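Local coordinates for protein cytochrome P450 (Novosphingobium aromaticivorans, PDB 3OFT) that belongs to the cytochrome P450 family and binds a haem, protoporphyrin IX with its iron, within a largely helical fold, at residues L146-V155 and Y189-R197; R58-S69 and I333-H343. All coordinates share one frame; numbering follows the deposited sequence.

Along the chain the order is 58-69, then 146-155, 189-197 and finally 333-343, so both halves of contact 1 fall between the two halves of contact 2. Their centres are 30 Å apart and their nearest atoms about 13 Å apart, with no helix or strand in common. Contact 1 joins helices 144-152 and 179-199 in the helical part of the molecule, where the side chain of Phe149 lies about 6 Å from the haem between nearest atoms. Contact 2 sets helix 54-62, and residues on either side of strand 67-68, an edge strand of the mixed sheet, against the loop before helix 348-365. It holds the haem's propionate side, while contact 1 lies further out.

Contact 1: L146-V155 and Y189-R197; sequences LNIFLTLIDV and YLWPFIEKR
Phe149 and Ile153, on and just beyond helix 144-152, meet Tyr189, Leu190 and Phe193 of helix 179-199; these are helices E and G of the P450 fold. The axes of 146-152 and 189-197 run 19° apart and come no closer than 13.0 Å, and long side chains fill the gap. Phe193 is central. The methyl CD1 of Ile153 sits over one face of its ring, 3.6 Å from the centroid, a CH-pi contact reached because CG1 takes the position between backbone N and carbonyl carbon (chi1 67°). Val155 CG1 comes to Phe193 CE1 at 4.0 Å, while Phe193 CE2 lies at the edge of the Phe149 ring, near its plane. Leu190 turns its CD2 branch to Phe149 CZ, 3.5 Å away. Toward the N-terminal ends of the two segments, the Tyr189 OH touches two leucine methyls, 3.6 Å from Leu150 CD1 and 3.7 Å from Leu146 CD1, and hydrogen-bonds to the backbone oxygen of Leu163 in helix 160-171. The polar link across the contact comes from Arg197. Bent at chi2 and chi3, its chain folds back along its own helix, and NE donates to Phe193 O at 2.8 Å, nearly straight (167°). NH2 reaches the same oxygen, which also accepts the helical bond from Arg197 N; this side-on grip sets the rotation of the guanidinium, whose NH1 makes a weak, bent bond to Ile153 O, 2.7 Å away. That carbonyl belongs to the turn where helix 144-152 ends in a Schellman motif, Asp154 taking positive phi. Phe206 of helix 205-210 touches both Ile153 and Arg197. An aromatic and aliphatic core between near-parallel E and G helices, with an arginine reaching to a Schellman-terminated helix end, belongs to the helical part of this P450 fold.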
loop_
_atom_site.group_PDB
_atom_site.type_symbol
_atom_site.label_atom_id
_atom_site.label_comp_id
_atom_site.label_asym_id
_atom_site.label_seq_id
_atom_site.Cartn_x
_atom_site.Cartn_y
_atom_site.Cartn_z
ATOM N N LEU A 146 7.565 -10.288 1.076
ATOM C CA LEU A 146 8.873 -10.600 0.489
ATOM C C LEU A 146 8.903 -12.009 -0.077
ATOM O O LEU A 146 9.410 -12.180 -1.177
ATOM C CB LEU A 146 10.030 -10.387 1.470
ATOM C CG LEU A 146 11.413 -10.626 0.813
ATOM C CD1 LEU A 146 11.733 -9.580 -0.297
ATOM C CD2 LEU A 146 12.539 -10.640 1.867
ATOM N N ASN A 147 8.381 -13.008 0.651
ATOM C CA ASN A 147 8.237 -14.355 0.078
ATOM C C ASN A 147 7.460 -14.369 -1.217
ATOM O O ASN A 147 7.816 -15.075 -2.179
ATOM C CB ASN A 147 7.606 -15.369 1.060
ATOM C CG ASN A 147 8.507 -15.682 2.238
ATOM O OD1 ASN A 147 9.632 -15.181 2.314
ATOM N ND2 ASN A 147 7.998 -16.491 3.191
ATOM N N ILE A 148 6.369 -13.613 -1.266
ATOM C CA ILE A 148 5.615 -13.527 -2.512
ATOM C C ILE A 148 6.462 -12.894 -3.627
ATOM O O ILE A 148 6.478 -13.380 -4.761
ATOM C CB ILE A 148 4.266 -12.807 -2.294
ATOM C CG1 ILE A 148 3.332 -13.687 -1.446
ATOM C CG2 ILE A 148 3.659 -12.372 -3.606
ATOM C CD1 ILE A 148 2.093 -12.954 -1.006
ATOM N N PHE A 149 7.200 -11.843 -3.293
ATOM C CA PHE A 149 8.024 -11.168 -4.310
ATOM C C PHE A 149 8.952 -12.147 -4.998
ATOM O O PHE A 149 9.100 -12.135 -6.230
ATOM C CB PHE A 149 8.902 -10.122 -3.655
ATOM C CG PHE A 149 9.841 -9.452 -4.611
ATOM C CD1 PHE A 149 9.368 -8.488 -5.506
ATOM C CD2 PHE A 149 11.188 -9.825 -4.652
ATOM C CE1 PHE A 149 10.263 -7.865 -6.396
ATOM C CE2 PHE A 149 12.079 -9.199 -5.532
ATOM C CZ PHE A 149 11.604 -8.213 -6.398
ATOM N N LEU A 150 9.625 -12.957 -4.185
ATOM C CA LEU A 150 10.584 -13.945 -4.706
ATOM C C LEU A 150 9.909 -14.951 -5.641
ATOM O O LEU A 150 10.508 -15.424 -6.645
ATOM C CB LEU A 150 11.213 -14.698 -3.527
ATOM C CG LEU A 150 12.523 -14.214 -2.902
ATOM C CD1 LEU A 150 13.088 -12.933 -3.489
ATOM C CD2 LEU A 150 12.524 -14.236 -1.389
ATOM N N THR A 151 8.664 -15.304 -5.308
ATOM C CA THR A 151 7.812 -16.097 -6.215
ATOM C C THR A 151 7.460 -15.362 -7.507
ATOM O O THR A 151 7.589 -15.950 -8.601
ATOM C CB THR A 151 6.539 -16.621 -5.484
ATOM O OG1 THR A 151 6.966 -17.362 -4.339
ATOM C CG2 THR A 151 5.725 -17.556 -6.367
ATOM N N LEU A 152 7.066 -14.094 -7.416
ATOM C CA LEU A 152 6.700 -13.314 -8.618
ATOM C C LEU A 152 7.839 -13.197 -9.648
ATOM O O LEU A 152 7.588 -13.250 -10.850
ATOM C CB LEU A 152 6.242 -11.883 -8.292
ATOM C CG LEU A 152 5.107 -11.556 -7.311
ATOM C CD1 LEU A 152 4.955 -10.028 -7.049
ATOM C CD2 LEU A 152 3.788 -12.181 -7.716
ATOM N N ILE A 153 9.068 -13.039 -9.186
ATOM C CA ILE A 153 10.209 -12.966 -10.105
ATOM C C ILE A 153 10.854 -14.333 -10.405
ATOM O O ILE A 153 11.806 -14.434 -11.196
ATOM C CB ILE A 153 11.224 -11.904 -9.673
ATOM C CG1 ILE A 153 11.928 -12.269 -8.365
ATOM C CG2 ILE A 153 10.520 -10.557 -9.566
ATOM C CD1 ILE A 153 13.224 -11.536 -8.239
ATOM N N ASP A 154 10.293 -15.372 -9.782
ATOM C CA ASP A 154 10.718 -16.755 -9.939
ATOM C C ASP A 154 12.220 -16.995 -9.654
ATOM O O ASP A 154 12.947 -17.513 -10.507
ATOM C CB ASP A 154 10.301 -17.270 -11.319
ATOM C CG ASP A 154 10.319 -18.800 -11.406
ATOM O OD1 ASP A 154 10.329 -19.327 -12.537
ATOM O OD2 ASP A 154 10.351 -19.466 -10.340
ATOM N N VAL A 155 12.682 -16.641 -8.452
ATOM C CA VAL A 155 14.085 -16.938 -8.042
ATOM C C VAL A 155 14.254 -18.445 -7.821
ATOM O O VAL A 155 13.301 -19.097 -7.430
ATOM C CB VAL A 155 14.509 -16.220 -6.735
ATOM C CG1 VAL A 155 14.178 -14.723 -6.803
ATOM C CG2 VAL A 155 13.841 -16.875 -5.524
ATOM N N TYR A 189 20.401 -5.398 -4.239
ATOM C CA TYR A 189 19.575 -6.602 -4.100
ATOM C C TYR A 189 18.879 -7.056 -5.396
ATOM O O TYR A 189 18.851 -8.256 -5.723
ATOM C CB TYR A 189 18.500 -6.291 -3.086
ATOM C CG TYR A 189 17.591 -7.425 -2.742
ATOM C CD1 TYR A 189 16.229 -7.365 -3.052
ATOM C CD2 TYR A 189 18.073 -8.544 -2.075
ATOM C CE1 TYR A 189 15.370 -8.386 -2.685
ATOM C CE2 TYR A 189 17.214 -9.582 -1.702
ATOM C CZ TYR A 189 15.859 -9.487 -2.014
ATOM O OH TYR A 189 15.007 -10.495 -1.653
ATOM N N LEU A 190 18.297 -6.092 -6.108
ATOM C CA LEU A 190 17.561 -6.347 -7.334
ATOM C C LEU A 190 18.476 -6.602 -8.530
ATOM O O LEU A 190 18.083 -7.309 -9.463
ATOM C CB LEU A 190 16.620 -5.156 -7.661
ATOM C CG LEU A 190 15.459 -4.995 -6.642
ATOM C CD1 LEU A 190 14.685 -3.716 -6.931
ATOM C CD2 LEU A 190 14.501 -6.240 -6.590
ATOM N N TRP A 191 19.652 -5.974 -8.547
ATOM C CA TRP A 191 20.468 -6.055 -9.765
ATOM C C TRP A 191 20.718 -7.478 -10.312
ATOM O O TRP A 191 20.600 -7.696 -11.513
ATOM C CB TRP A 191 21.787 -5.236 -9.712
ATOM C CG TRP A 191 22.483 -5.386 -11.064
ATOM C CD1 TRP A 191 23.638 -6.093 -11.330
ATOM C CD2 TRP A 191 21.993 -4.929 -12.331
ATOM N NE1 TRP A 191 23.898 -6.067 -12.687
ATOM C CE2 TRP A 191 22.910 -5.354 -13.315
ATOM C CE3 TRP A 191 20.873 -4.174 -12.728
ATOM C CZ2 TRP A 191 22.742 -5.058 -14.654
ATOM C CZ3 TRP A 191 20.712 -3.876 -14.049
ATOM C CH2 TRP A 191 21.639 -4.325 -15.011
ATOM N N PRO A 192 21.055 -8.457 -9.443
ATOM C CA PRO A 192 21.308 -9.767 -10.080
ATOM C C PRO A 192 20.083 -10.329 -10.830
ATOM O O PRO A 192 20.232 -10.965 -11.888
ATOM C CB PRO A 192 21.727 -10.666 -8.915
ATOM C CG PRO A 192 22.195 -9.737 -7.835
ATOM C CD PRO A 192 21.404 -8.447 -8.003
ATOM N N PHE A 193 18.879 -10.093 -10.296
ATOM C CA PHE A 193 17.653 -10.550 -10.958
ATOM C C PHE A 193 17.411 -9.882 -12.310
ATOM O O PHE A 193 17.022 -10.548 -13.276
ATOM C CB PHE A 193 16.386 -10.281 -10.103
ATOM C CG PHE A 193 16.525 -10.619 -8.636
ATOM C CD1 PHE A 193 17.140 -11.806 -8.210
ATOM C CD2 PHE A 193 15.999 -9.745 -7.667
ATOM C CE1 PHE A 193 17.243 -12.100 -6.837
ATOM C CE2 PHE A 193 16.057 -10.059 -6.288
ATOM C CZ PHE A 193 16.705 -11.231 -5.877
ATOM N N ILE A 194 17.545 -8.551 -12.331
ATOM C CA ILE A 194 17.343 -7.723 -13.531
ATOM C C ILE A 194 18.346 -8.124 -14.606
ATOM O O ILE A 194 17.972 -8.321 -15.762
ATOM C CB ILE A 194 17.515 -6.193 -13.189
ATOM C CG1 ILE A 194 16.492 -5.778 -12.125
ATOM C CG2 ILE A 194 17.407 -5.312 -14.460
ATOM C CD1 ILE A 194 16.708 -4.367 -11.489
ATOM N N GLU A 195 19.612 -8.243 -14.211
ATOM C CA GLU A 195 20.676 -8.572 -15.151
ATOM C C GLU A 195 20.323 -9.871 -15.860
ATOM O O GLU A 195 20.378 -9.945 -17.085
ATOM C CB GLU A 195 22.003 -8.696 -14.408
ATOM C CG GLU A 195 23.179 -9.098 -15.268
ATOM C CD GLU A 195 23.987 -10.174 -14.579
ATOM O OE1 GLU A 195 23.550 -11.363 -14.606
ATOM O OE2 GLU A 195 25.044 -9.832 -13.995
ATOM N N LYS A 196 19.901 -10.870 -15.077
ATOM C CA LYS A 196 19.561 -12.192 -15.605
ATOM C C LYS A 196 18.355 -12.146 -16.526
ATOM O O LYS A 196 18.382 -12.754 -17.596
ATOM C CB LYS A 196 19.350 -13.203 -14.465
ATOM C CG LYS A 196 19.132 -14.658 -14.915
ATOM C CD LYS A 196 18.932 -15.606 -13.735
ATOM C CE LYS A 196 20.179 -15.671 -12.836
ATOM N NZ LYS A 196 19.979 -16.613 -11.674
ATOM N N ARG A 197 17.306 -11.440 -16.115
ATOM C CA ARG A 197 16.053 -11.418 -16.853
ATOM C C ARG A 197 16.059 -10.525 -18.096
ATOM O O ARG A 197 15.294 -10.776 -19.042
ATOM C CB ARG A 197 14.865 -11.135 -15.915
ATOM C CG ARG A 197 14.304 -12.422 -15.266
ATOM C CD ARG A 197 13.730 -12.261 -13.824
ATOM N NE ARG A 197 14.895 -12.393 -12.980
ATOM C CZ ARG A 197 15.215 -13.373 -12.144
ATOM N NH1 ARG A 197 14.423 -14.379 -11.831
ATOM N NH2 ARG A 197 16.392 -13.287 -11.581
#

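Contact 2: R58-S69 and I333-H343. With HEM (protoporphyrin IX containing Fe), chain D.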
loop_
_atom_site.group_PDB
_atom_site.type_symbol
_atom_site.label_atom_id
_atom_site.label_comp_id
_atom_site.label_asym_id
_atom_site.label_seq_id
_atom_site.Cartn_x
_atom_site.Cartn_y
_atom_site.Cartn_z
ATOM N N ARG A 58 -10.892 12.700 -3.177
ATOM C CA ARG A 58 -11.154 12.018 -4.446
ATOM C C ARG A 58 -10.865 12.905 -5.701
ATOM O O ARG A 58 -10.275 12.435 -6.709
ATOM C CB ARG A 58 -12.590 11.472 -4.456
ATOM C CG ARG A 58 -12.937 10.713 -5.679
ATOM C CD ARG A 58 -12.309 9.340 -5.668
ATOM N NE ARG A 58 -12.861 8.531 -6.768
ATOM C CZ ARG A 58 -12.788 7.203 -6.840
ATOM N NH1 ARG A 58 -12.184 6.529 -5.881
ATOM N NH2 ARG A 58 -13.295 6.562 -7.885
ATOM N N GLU A 59 -11.272 14.166 -5.658
ATOM C CA GLU A 59 -11.081 15.074 -6.792
ATOM C C GLU A 59 -9.605 15.413 -7.032
ATOM O O GLU A 59 -9.121 15.402 -8.166
ATOM C CB GLU A 59 -11.935 16.346 -6.673
ATOM C CG GLU A 59 -11.408 17.417 -5.709
ATOM C CD GLU A 59 -12.145 18.753 -5.806
ATOM O OE1 GLU A 59 -11.946 19.588 -4.893
ATOM O OE2 GLU A 59 -12.914 18.956 -6.777
ATOM N N LEU A 60 -8.880 15.723 -5.974
ATOM C CA LEU A 60 -7.470 16.123 -6.159
ATOM C C LEU A 60 -6.566 14.954 -6.564
ATOM O O LEU A 60 -5.621 15.123 -7.338
ATOM C CB LEU A 60 -6.983 16.682 -4.836
ATOM C CG LEU A 60 -7.098 18.182 -4.547
ATOM C CD1 LEU A 60 -7.912 19.081 -5.493
ATOM C CD2 LEU A 60 -7.052 18.553 -2.999
ATOM N N TRP A 61 -6.874 13.754 -6.069
ATOM C CA TRP A 61 -6.073 12.561 -6.378
ATOM C C TRP A 61 -6.158 12.254 -7.867
ATOM O O TRP A 61 -5.188 11.786 -8.482
ATOM C CB TRP A 61 -6.603 11.374 -5.574
ATOM C CG TRP A 61 -5.622 10.235 -5.356
ATOM C CD1 TRP A 61 -4.840 9.604 -6.281
ATOM C CD2 TRP A 61 -5.401 9.571 -4.120
ATOM N NE1 TRP A 61 -4.110 8.576 -5.664
ATOM C CE2 TRP A 61 -4.451 8.548 -4.342
ATOM C CE3 TRP A 61 -5.913 9.747 -2.834
ATOM C CZ2 TRP A 61 -3.990 7.704 -3.309
ATOM C CZ3 TRP A 61 -5.466 8.901 -1.803
ATOM C CH2 TRP A 61 -4.512 7.892 -2.059
ATOM N N GLY A 62 -7.326 12.516 -8.445
ATOM C CA GLY A 62 -7.553 12.221 -9.846
ATOM C C GLY A 62 -7.067 13.302 -10.811
ATOM O O GLY A 62 -7.027 13.068 -12.027
ATOM N N ASP A 63 -6.713 14.475 -10.288
ATOM C CA ASP A 63 -6.242 15.593 -11.127
ATOM C C ASP A 63 -4.756 15.403 -11.405
ATOM O O ASP A 63 -3.915 16.129 -10.875
ATOM C CB ASP A 63 -6.509 16.944 -10.433
ATOM C CG ASP A 63 -6.340 18.160 -11.375
ATOM O OD1 ASP A 63 -5.756 18.011 -12.478
ATOM O OD2 ASP A 63 -6.778 19.274 -10.961
ATOM N N ALA A 64 -4.421 14.471 -12.292
ATOM C CA ALA A 64 -3.010 14.189 -12.565
ATOM C C ALA A 64 -2.390 15.305 -13.395
ATOM O O ALA A 64 -1.169 15.433 -13.420
ATOM C CB ALA A 64 -2.800 12.813 -13.291
ATOM N N GLU A 65 -3.224 16.110 -14.060
ATOM C CA GLU A 65 -2.671 17.195 -14.884
ATOM C C GLU A 65 -2.111 18.373 -14.058
ATOM O O GLU A 65 -1.002 18.850 -14.298
ATOM C CB GLU A 65 -3.682 17.667 -15.952
ATOM C CG GLU A 65 -3.148 18.897 -16.776
ATOM C CD GLU A 65 -4.111 19.419 -17.839
ATOM O OE1 GLU A 65 -5.329 19.154 -17.711
ATOM O OE2 GLU A 65 -3.637 20.087 -18.799
ATOM N N ARG A 66 -2.825 18.793 -13.036
ATOM C CA ARG A 66 -2.415 19.964 -12.287
ATOM C C ARG A 66 -1.681 19.644 -10.987
ATOM O O ARG A 66 -0.969 20.493 -10.467
ATOM C CB ARG A 66 -3.617 20.848 -12.035
ATOM C CG ARG A 66 -4.286 21.317 -13.337
ATOM C CD ARG A 66 -5.353 22.316 -13.005
ATOM N NE ARG A 66 -6.482 21.660 -12.324
ATOM C CZ ARG A 66 -7.528 22.291 -11.813
ATOM N NH1 ARG A 66 -7.608 23.620 -11.862
ATOM N NH2 ARG A 66 -8.503 21.602 -11.242
ATOM N N LEU A 67 -1.824 18.411 -10.491
ATOM C CA LEU A 67 -1.129 17.971 -9.263
ATOM C C LEU A 67 -0.218 16.805 -9.623
ATOM O O LEU A 67 -0.682 15.673 -9.778
ATOM C CB LEU A 67 -2.147 17.563 -8.188
ATOM C CG LEU A 67 -3.086 18.662 -7.697
ATOM C CD1 LEU A 67 -3.902 18.072 -6.546
ATOM C CD2 LEU A 67 -2.318 19.892 -7.192
ATOM N N SER A 68 1.069 17.116 -9.738
ATOM C CA SER A 68 2.128 16.235 -10.189
ATOM C C SER A 68 2.467 15.244 -9.108
ATOM O O SER A 68 2.369 15.537 -7.894
ATOM C CB SER A 68 3.399 17.040 -10.568
ATOM O OG SER A 68 4.560 16.228 -10.848
ATOM N N SER A 69 2.895 14.079 -9.581
ATOM C CA SER A 69 3.321 12.965 -8.725
ATOM C C SER A 69 4.821 13.003 -8.513
ATOM O O SER A 69 5.396 12.092 -7.892
ATOM C CB SER A 69 2.942 11.619 -9.338
ATOM O OG SER A 69 1.534 11.435 -9.256
ATOM N N ILE A 333 -12.861 0.004 -7.761
ATOM C CA ILE A 333 -12.467 1.273 -8.383
ATOM C C ILE A 333 -13.216 2.486 -7.843
ATOM O O ILE A 333 -12.696 3.608 -7.908
ATOM C CB ILE A 333 -12.493 1.150 -9.959
ATOM C CG1 ILE A 333 -11.475 2.101 -10.626
ATOM C CG2 ILE A 333 -13.895 1.255 -10.498
ATOM C CD1 ILE A 333 -11.070 1.666 -12.044
ATOM N N ARG A 334 -14.411 2.286 -7.270
ATOM C CA ARG A 334 -15.207 3.416 -6.778
ATOM C C ARG A 334 -14.753 3.949 -5.424
ATOM O O ARG A 334 -15.180 5.022 -5.004
ATOM C CB ARG A 334 -16.700 3.093 -6.758
ATOM C CG ARG A 334 -17.295 3.181 -8.190
ATOM C CD ARG A 334 -18.739 2.731 -8.231
ATOM N NE ARG A 334 -19.649 3.710 -7.632
ATOM C CZ ARG A 334 -20.900 3.450 -7.234
ATOM N NH1 ARG A 334 -21.407 2.228 -7.344
ATOM N NH2 ARG A 334 -21.643 4.421 -6.716
ATOM N N HIS A 335 -13.885 3.218 -4.743
ATOM C CA HIS A 335 -13.273 3.800 -3.551
ATOM C C HIS A 335 -11.777 4.011 -3.822
ATOM O O HIS A 335 -11.308 3.846 -4.960
ATOM C CB HIS A 335 -13.564 2.969 -2.281
ATOM C CG HIS A 335 -13.032 1.563 -2.332
ATOM N ND1 HIS A 335 -11.706 1.261 -2.131
ATOM C CD2 HIS A 335 -13.665 0.382 -2.496
ATOM C CE1 HIS A 335 -11.531 -0.049 -2.238
ATOM N NE2 HIS A 335 -12.712 -0.608 -2.415
ATOM N N THR A 336 -11.054 4.405 -2.792
ATOM C CA THR A 336 -9.727 5.000 -2.997
ATOM C C THR A 336 -8.599 4.189 -2.366
ATOM O O THR A 336 -7.464 4.663 -2.296
ATOM C CB THR A 336 -9.780 6.505 -2.603
ATOM O OG1 THR A 336 -10.790 7.150 -3.404
ATOM C CG2 THR A 336 -8.473 7.226 -2.884
ATOM N N THR A 337 -8.872 2.939 -1.943
ATOM C CA THR A 337 -7.794 2.132 -1.324
ATOM C C THR A 337 -6.569 2.035 -2.260
ATOM O O THR A 337 -5.420 2.135 -1.803
ATOM C CB THR A 337 -8.261 0.715 -0.913
ATOM O OG1 THR A 337 -9.301 0.859 0.054
ATOM C CG2 THR A 337 -7.078 -0.081 -0.281
ATOM N N MET A 338 -6.831 1.877 -3.561
ATOM C CA MET A 338 -5.791 1.697 -4.540
ATOM C C MET A 338 -5.503 2.994 -5.324
ATOM O O MET A 338 -4.772 2.971 -6.297
ATOM C CB MET A 338 -6.214 0.573 -5.496
ATOM C CG MET A 338 -6.670 -0.711 -4.779
ATOM S SD MET A 338 -5.407 -1.399 -3.713
ATOM C CE MET A 338 -4.167 -1.630 -4.871
ATOM N N GLY A 339 -6.051 4.107 -4.861
ATOM C CA GLY A 339 -5.870 5.392 -5.524
ATOM C C GLY A 339 -6.956 5.672 -6.534
ATOM O O GLY A 339 -8.044 5.062 -6.500
ATOM N N VAL A 340 -6.686 6.623 -7.403
ATOM C CA VAL A 340 -7.690 7.047 -8.402
ATOM C C VAL A 340 -7.068 7.588 -9.683
ATOM O O VAL A 340 -6.018 8.233 -9.664
ATOM C CB VAL A 340 -8.792 7.991 -7.798
ATOM C CG1 VAL A 340 -8.405 8.595 -6.501
ATOM C CG2 VAL A 340 -9.492 8.966 -8.802
ATOM N N GLY A 341 -7.742 7.312 -10.793
ATOM C CA GLY A 341 -7.331 7.851 -12.091
ATOM C C GLY A 341 -6.081 7.193 -12.634
ATOM O O GLY A 341 -5.901 5.978 -12.454
ATOM N N ALA A 342 -5.208 8.010 -13.251
ATOM C CA ALA A 342 -4.117 7.485 -14.089
ATOM C C ALA A 342 -3.134 6.605 -13.313
ATOM O O ALA A 342 -2.625 5.674 -13.865
ATOM C CB ALA A 342 -3.356 8.625 -14.706
ATOM N N HIS A 343 -2.869 6.929 -12.048
ATOM C CA HIS A 343 -1.841 6.223 -11.269
ATOM C C HIS A 343 -2.410 5.075 -10.428
ATOM O O HIS A 343 -1.692 4.481 -9.605
ATOM C CB HIS A 343 -1.086 7.212 -10.351
ATOM C CG HIS A 343 -0.107 8.107 -11.066
ATOM N ND1 HIS A 343 1.192 7.726 -11.330
ATOM C CD2 HIS A 343 -0.227 9.382 -11.530
ATOM C CE1 HIS A 343 1.826 8.710 -11.940
ATOM N NE2 HIS A 343 0.992 9.729 -12.071
HETATM C CHA HEM D . 0.269 2.661 -7.018
HETATM C CHB HEM D . -1.909 1.132 -2.941
HETATM C CHC HEM D . -0.154 -3.301 -3.699
HETATM C CHD HEM D . 2.788 -1.546 -7.071
HETATM C C1A HEM D . -0.524 2.592 -5.887
HETATM C C2A HEM D . -1.357 3.669 -5.405
HETATM C C3A HEM D . -1.968 3.280 -4.292
HETATM C C4A HEM D . -1.511 1.921 -3.992
HETATM C CMA HEM D . -2.914 4.171 -3.449
HETATM C CAA HEM D . -1.553 5.044 -6.107
HETATM C CBA HEM D . -0.394 5.933 -5.715
HETATM C CGA HEM D . -0.541 7.346 -6.260
HETATM O O1A HEM D . 0.434 8.146 -6.109
HETATM O O2A HEM D . -1.598 7.737 -6.849
HETATM C C1B HEM D . -1.642 -0.221 -2.782
HETATM C C2B HEM D . -2.199 -1.082 -1.769
HETATM C C3B HEM D . -1.700 -2.312 -2.000
HETATM C C4B HEM D . -0.826 -2.240 -3.155
HETATM C CMB HEM D . -3.176 -0.612 -0.676
HETATM C CAB HEM D . -1.884 -3.640 -1.259
HETATM C CBB HEM D . -2.610 -3.764 -0.133
HETATM C C1C HEM D . 0.802 -3.275 -4.671
HETATM C C2C HEM D . 1.533 -4.412 -5.216
HETATM C C3C HEM D . 2.380 -3.887 -6.145
HETATM C C4C HEM D . 2.130 -2.469 -6.268
HETATM C CMC HEM D . 1.369 -5.892 -4.742
HETATM C CAC HEM D . 3.396 -4.577 -7.088
HETATM C CBC HEM D . 4.044 -5.688 -6.753
HETATM C C1D HEM D . 2.371 -0.295 -7.387
HETATM C C2D HEM D . 2.980 0.529 -8.422
HETATM C C3D HEM D . 2.164 1.808 -8.424
HETATM C C4D HEM D . 1.178 1.682 -7.386
HETATM C CMD HEM D . 4.172 0.146 -9.369
HETATM C CAD HEM D . 2.423 3.005 -9.384
HETATM C CBD HEM D . 1.335 2.917 -10.469
HETATM C CGD HEM D . 1.472 4.198 -11.299
HETATM O O1D HEM D . 2.102 5.186 -10.868
HETATM O O2D HEM D . 0.903 4.281 -12.392
HETATM N NA HEM D . -0.659 1.519 -5.004
HETATM N NB HEM D . -0.857 -0.984 -3.621
HETATM N NC HEM D . 1.159 -2.131 -5.367
HETATM N ND HEM D . 1.339 0.421 -6.790
HETATM FE FE HEM D . 0.191 -0.314 -5.243
HETATM O O HOH W 1 -3.803 6.869 -8.173
HETATM O O HOH W 2 -5.952 10.796 -13.549
HETATM O O HOH W 3 2.000 0.350 -3.829
#
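The indole of Trp61 lies with one face against the loop 333-343. Thr336 CG2 stands over its six-membered ring, 3.8 Å from the centroid, and Val340 CG1 over the five-membered ring, two CH-pi contacts on the same face; Gly339 CA fits there as well. The indole edge is turned to the haem instead, where NE1 donates to propionate oxygen O2A of the haem at 2.9 Å. A water accepts from Val340 N, and weakly from Trp61 NE1, and donates to that oxygen, so the indole holds O2A directly and the loop holds it through the water. Val340 straddles two partners: CG1 covers Trp61, while CG2 lies over a face of the Arg58 guanidinium, 4.0 Å from NE. Arg334 O lies over the opposite face. A turn at chi2 (76°) lays the edge of the Arg58 guanidinium against the loop's backbone oxygens: NH2 meets a lone pair of Ile333 O at 3.0 Å, nearly straight at 167°, and NH1 makes a weak bond to His335 O. At the other end, Ser69 OG rests over one face of the His343 ring, 3.3 Å from NE2. His343 ND1 donates to O1D of the other propionate, 2.7 Å away and almost linear (171°), this oxygen lying in the ring plane at its edge. Another water joins Gly62 O to Ala342 N. Arg98 and Arg285 also hydrogen-bond to the haem through NH2. Met338 touches Cys345, probably the proximal thiolate as in other P450s; the glycine-rich segment leading through His343 to Cys345 is characteristic of the P450 haem-binding loop.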